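Local structure of C-type lectin domain family 4, member b1 (Mus musculus, 6LKR) at residues Val106-Arg109 with Gly113-Trp116; Gly67-Asp70 with Trp76-Val79. The protein is a calcium-binding C-type lectin receptor of the immune system that binds carbohydrate and probably recognises pathogen-derived phosphoglycolipids. All coordinates share one frame; numbering follows the deposited sequence.

Contact 1 (Val106-Arg109 with Gly113-Trp116)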
loop_
_atom_site.group_PDB
_atom_site.type_symbol
_atom_site.label_atom_id
_atom_site.label_comp_id
_atom_site.label_asym_id
_atom_site.label_seq_id
_atom_site.Cartn_x
_atom_site.Cartn_y
_atom_site.Cartn_z
ATOM N N VAL A 106 -13.672 -11.367 -5.711
ATOM C CA VAL A 106 -14.576 -10.237 -6.021
ATOM C C VAL A 106 -15.517 -10.770 -7.099
ATOM O O VAL A 106 -15.045 -11.450 -8.030
ATOM C CB VAL A 106 -13.801 -8.969 -6.425
ATOM C CG1 VAL A 106 -12.939 -9.192 -7.659
ATOM C CG2 VAL A 106 -14.734 -7.787 -6.622
ATOM N N TYR A 107 -16.812 -10.523 -6.949
ATOM C CA TYR A 107 -17.835 -11.007 -7.904
ATOM C C TYR A 107 -19.028 -10.056 -7.872
ATOM O O TYR A 107 -19.148 -9.219 -6.955
ATOM C CB TYR A 107 -18.204 -12.462 -7.615
ATOM C CG TYR A 107 -19.283 -12.673 -6.582
ATOM C CD1 TYR A 107 -18.986 -12.743 -5.232
ATOM C CD2 TYR A 107 -20.601 -12.857 -6.967
ATOM C CE1 TYR A 107 -19.976 -12.963 -4.287
ATOM C CE2 TYR A 107 -21.604 -13.073 -6.037
ATOM C CZ TYR A 107 -21.291 -13.128 -4.691
ATOM O OH TYR A 107 -22.284 -13.334 -3.783
ATOM N N TYR A 108 -19.868 -10.175 -8.892
ATOM C CA TYR A 108 -20.988 -9.249 -9.161
ATOM C C TYR A 108 -22.287 -9.897 -8.681
ATOM O O TYR A 108 -22.560 -11.020 -9.109
ATOM C CB TYR A 108 -21.020 -8.926 -10.653
ATOM C CG TYR A 108 -22.023 -7.875 -11.039
ATOM C CD1 TYR A 108 -21.684 -6.534 -11.031
ATOM C CD2 TYR A 108 -23.315 -8.221 -11.407
ATOM C CE1 TYR A 108 -22.599 -5.559 -11.396
ATOM C CE2 TYR A 108 -24.244 -7.258 -11.766
ATOM C CZ TYR A 108 -23.883 -5.923 -11.761
ATOM O OH TYR A 108 -24.786 -4.965 -12.114
ATOM N N ARG A 109 -23.016 -9.229 -7.786
ATOM C CA ARG A 109 -24.386 -9.635 -7.371
ATOM C C ARG A 109 -25.399 -8.839 -8.203
ATOM O O ARG A 109 -25.321 -7.603 -8.185
ATOM C CB ARG A 109 -24.586 -9.407 -5.870
ATOM C CG ARG A 109 -23.886 -10.427 -4.985
ATOM C CD ARG A 109 -24.315 -10.314 -3.532
ATOM N NE ARG A 109 -23.715 -11.335 -2.680
ATOM C CZ ARG A 109 -23.783 -11.360 -1.348
ATOM N NH1 ARG A 109 -24.428 -10.418 -0.683
ATOM N NH2 ARG A 109 -23.194 -12.335 -0.679
ATOM N N GLY A 113 -24.160 -5.088 -7.398
ATOM C CA GLY A 113 -22.854 -4.675 -7.940
ATOM C C GLY A 113 -21.738 -5.563 -7.431
ATOM O O GLY A 113 -22.016 -6.685 -6.938
ATOM N N TRP A 114 -20.507 -5.087 -7.587
ATOM C CA TRP A 114 -19.284 -5.849 -7.241
ATOM C C TRP A 114 -19.054 -5.795 -5.733
ATOM O O TRP A 114 -19.373 -4.768 -5.096
ATOM C CB TRP A 114 -18.086 -5.303 -8.008
ATOM C CG TRP A 114 -18.152 -5.569 -9.475
ATOM C CD1 TRP A 114 -18.621 -4.732 -10.445
ATOM C CD2 TRP A 114 -17.696 -6.756 -10.146
ATOM N NE1 TRP A 114 -18.481 -5.315 -11.674
ATOM C CE2 TRP A 114 -17.916 -6.555 -11.524
ATOM C CE3 TRP A 114 -17.099 -7.950 -9.721
ATOM C CZ2 TRP A 114 -17.565 -7.511 -12.476
ATOM C CZ3 TRP A 114 -16.768 -8.900 -10.660
ATOM C CH2 TRP A 114 -17.000 -8.680 -12.021
ATOM N N GLY A 115 -18.498 -6.870 -5.190
ATOM C CA GLY A 115 -18.162 -6.958 -3.764
ATOM C C GLY A 115 -17.284 -8.160 -3.506
ATOM O O GLY A 115 -17.171 -9.027 -4.401
ATOM N N TRP A 116 -16.686 -8.206 -2.320
ATOM C CA TRP A 116 -15.759 -9.288 -1.919
ATOM C C TRP A 116 -16.521 -10.388 -1.170
ATOM O O TRP A 116 -17.491 -10.081 -0.445
ATOM C CB TRP A 116 -14.633 -8.767 -1.036
ATOM C CG TRP A 116 -13.823 -7.637 -1.581
ATOM C CD1 TRP A 116 -13.748 -7.161 -2.860
ATOM C CD2 TRP A 116 -12.934 -6.833 -0.796
ATOM N NE1 TRP A 116 -12.869 -6.110 -2.916
ATOM C CE2 TRP A 116 -12.352 -5.891 -1.667
ATOM C CE3 TRP A 116 -12.565 -6.840 0.553
ATOM C CZ2 TRP A 116 -11.426 -4.952 -1.219
ATOM C CZ3 TRP A 116 -11.658 -5.905 0.994
ATOM C CH2 TRP A 116 -11.093 -4.980 0.116
#
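Y108 and W114 face each other as a non-hydrogen-bonded pair of an antiparallel hairpin, and their aromatic side chains make the main side-chain contact. This pairing sets CB of Y108 over the centre of the W114 six-membered ring, 3.9 Å from the centroid, as a CH-pi contact. With CG of Y108 anti to its own nitrogen (chi1 -174°), the phenol ring turns its CD1 edge to the face of the W114 five-membered ring in a T-shaped pair, centroids 5.0 Å apart and planes at 71°. One tyrosine thus meets both halves of the indole. V106 CG2 approaches the same indole obliquely, 3.9 Å from W114 CE3, and this methyl also meets the edge of the W116 ring at CD1.

Four main-chain hydrogen bonds tie the strands together, two between Y107 and G115 and two between R109 and G113. The bond from Y107 N to G115 O is 3.0 Å long; those from R109 N to G113 O and from G113 N to R109 O are both 2.9 Å. Y108 CE1 lies 3.6 Å from G113 CA.

This beta hairpin follows the long loop region of the C-type lectin fold, and its second strand runs through W116, N117 and D118, the Trp-Asn-Asp (WND) motif of the family, whose Asn and Asp bind calcium. V106 and W116 are buried, and W114 leans on helix 48-56, which also supplies Q51 OE1 to bond W116 NE1.

Polar side chains gather on the face of Y107 and R109. In the conformer described, one of two modelled, R109 NE donates an almost straight hydrogen bond of 2.7 Å to Y107 OH, which lies in the guanidinium plane. In this conformer NH1 also bonds N93 O, while NH2 forms a weak, long ion pair with the calcium ligand E95.

Contact 2 (Gly67-Asp70 with Trp76-Val79)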
loop_
_atom_site.group_PDB
_atom_site.type_symbol
_atom_site.label_atom_id
_atom_site.label_comp_id
_atom_site.label_asym_id
_atom_site.label_seq_id
_atom_site.Cartn_x
_atom_site.Cartn_y
_atom_site.Cartn_z
ATOM N N GLY A 67 -5.822 -10.262 -3.897
ATOM C CA GLY A 67 -4.606 -10.540 -3.112
ATOM C C GLY A 67 -4.831 -10.322 -1.626
ATOM O O GLY A 67 -3.958 -9.736 -0.974
ATOM N N LEU A 68 -5.945 -10.819 -1.100
ATOM C CA LEU A 68 -6.314 -10.701 0.332
ATOM C C LEU A 68 -6.497 -12.114 0.887
ATOM O O LEU A 68 -7.205 -12.916 0.267
ATOM C CB LEU A 68 -7.603 -9.884 0.473
ATOM C CG LEU A 68 -7.947 -9.446 1.900
ATOM C CD1 LEU A 68 -6.912 -8.466 2.437
ATOM C CD2 LEU A 68 -9.326 -8.811 1.963
ATOM N N TRP A 69 -5.868 -12.415 2.017
ATOM C CA TRP A 69 -6.007 -13.745 2.649
ATOM C C TRP A 69 -5.980 -13.586 4.164
ATOM O O TRP A 69 -5.435 -12.592 4.673
ATOM C CB TRP A 69 -4.949 -14.732 2.141
ATOM C CG TRP A 69 -3.544 -14.366 2.492
ATOM C CD1 TRP A 69 -2.800 -13.351 1.963
ATOM C CD2 TRP A 69 -2.685 -15.045 3.428
ATOM N NE1 TRP A 69 -1.555 -13.330 2.531
ATOM C CE2 TRP A 69 -1.450 -14.361 3.424
ATOM C CE3 TRP A 69 -2.842 -16.148 4.270
ATOM C CZ2 TRP A 69 -0.380 -14.750 4.227
ATOM C CZ3 TRP A 69 -1.787 -16.526 5.075
ATOM C CH2 TRP A 69 -0.575 -15.835 5.052
ATOM N N ASP A 70 -6.566 -14.561 4.841
ATOM C CA ASP A 70 -6.705 -14.554 6.314
ATOM C C ASP A 70 -5.513 -15.315 6.896
ATOM O O ASP A 70 -5.448 -16.541 6.703
ATOM C CB ASP A 70 -8.056 -15.140 6.709
ATOM C CG ASP A 70 -8.285 -15.132 8.203
ATOM O OD1 ASP A 70 -7.407 -14.616 8.932
ATOM O OD2 ASP A 70 -9.341 -15.627 8.615
ATOM N N TRP A 76 -6.987 -10.394 8.027
ATOM C CA TRP A 76 -6.820 -10.168 6.570
ATOM C C TRP A 76 -5.483 -9.472 6.320
ATOM O O TRP A 76 -5.169 -8.491 7.004
ATOM C CB TRP A 76 -8.010 -9.380 6.012
ATOM C CG TRP A 76 -9.320 -10.043 6.305
ATOM C CD1 TRP A 76 -10.265 -9.646 7.208
ATOM C CD2 TRP A 76 -9.800 -11.277 5.745
ATOM N NE1 TRP A 76 -11.307 -10.532 7.226
ATOM C CE2 TRP A 76 -11.054 -11.539 6.334
ATOM C CE3 TRP A 76 -9.315 -12.163 4.776
ATOM C CZ2 TRP A 76 -11.815 -12.656 6.002
ATOM C CZ3 TRP A 76 -10.070 -13.264 4.444
ATOM C CH2 TRP A 76 -11.302 -13.509 5.050
ATOM N N GLN A 77 -4.728 -9.982 5.356
ATOM C CA GLN A 77 -3.424 -9.423 4.950
ATOM C C GLN A 77 -3.412 -9.345 3.425
ATOM O O GLN A 77 -3.887 -10.306 2.779
ATOM C CB GLN A 77 -2.302 -10.298 5.509
ATOM C CG GLN A 77 -0.902 -9.728 5.320
ATOM C CD GLN A 77 0.113 -10.465 6.166
ATOM O OE1 GLN A 77 0.140 -10.332 7.388
ATOM N NE2 GLN A 77 0.941 -11.273 5.523
ATOM N N TRP A 78 -2.920 -8.230 2.887
ATOM C CA TRP A 78 -2.667 -8.065 1.434
ATOM C C TRP A 78 -1.389 -8.822 1.074
ATOM O O TRP A 78 -0.477 -8.867 1.914
ATOM C CB TRP A 78 -2.570 -6.583 1.065
ATOM C CG TRP A 78 -3.863 -5.853 1.225
ATOM C CD1 TRP A 78 -4.160 -4.888 2.143
ATOM C CD2 TRP A 78 -5.055 -6.049 0.446
ATOM N NE1 TRP A 78 -5.450 -4.456 1.975
ATOM C CE2 TRP A 78 -6.026 -5.155 0.945
ATOM C CE3 TRP A 78 -5.390 -6.877 -0.634
ATOM C CZ2 TRP A 78 -7.314 -5.088 0.417
ATOM C CZ3 TRP A 78 -6.662 -6.806 -1.157
ATOM C CH2 TRP A 78 -7.611 -5.929 -0.631
ATOM N N VAL A 79 -1.308 -9.360 -0.142
ATOM C CA VAL A 79 -0.141 -10.185 -0.578
ATOM C C VAL A 79 1.135 -9.334 -0.638
ATOM O O VAL A 79 2.208 -9.935 -0.601
ATOM C CB VAL A 79 -0.397 -10.896 -1.917
ATOM C CG1 VAL A 79 -1.377 -12.042 -1.740
ATOM C CG2 VAL A 79 -0.855 -9.938 -3.010
HETATM O O HOH W 1 0.792 -11.242 2.871
#
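The backbones of G67-D70 and W76-V79 run antiparallel, their short strand axes approaching to 4.5 Å with 145° between their directions, and W69 and Q77 exchange both hydrogen bonds of their pair. Q77 N to W69 O is the shorter, at 2.8 Å. This beta hairpin belongs to the C-type lectin fold; at its open end V79 N adds a bond to G67 O, next to the corner that the chain turns at G67.

L68, D70, W76 and W78 share one face. CD1 of L68 sits over the centre of the W78 six-membered ring, 3.6 Å from the centroid, in a CH-pi contact. The same methyl packs 3.8 Å from W76 CB, so CD1 is held between the W78 face and the CB of W76. D70 CB lies over the W76 ring, offset toward its rim, in a second CH-pi contact. The carboxylate beyond it is tied into the turn by G72 N and Q75 N at OD1, and OD2 makes salt bridges with R74 and K102. W76 also touches the calcium ligand D118 on strand 113-119.

On the other face, the W69 indole and the Q77 chain run alongside each other, the amide turned nearly perpendicular (80°) to the ring. The indole takes the confined position between its backbone N and carbonyl carbon (chi1 65°), which brings CD1 to 3.3 Å from Q77 O. A single water bridges the two residues and W78: it accepts from W69 NE1 and, at 2.7 Å, from Q77 NE2, and donates to W78 O.

From the N terminus, the chain first reaches contact 2, where strand 64-70 turns back through a five-residue loop into strand 76-78. It then passes through the calcium ligands E95, S97 and E101 before strand 103-109 opens contact 1, whose three-residue turn leads into strand 113-119. The two hairpins therefore lie in series, neither nested nor crossed, with centres about 17 Å apart. Strands 64-70 and 103-109 are antiparallel neighbours, which places both hairpins in one sheet. W116 of contact 1 joins them directly: its CH2 packs 3.7 Å from CH2 of W78, and its CZ3 lies 3.9 Å from CD2 of L68.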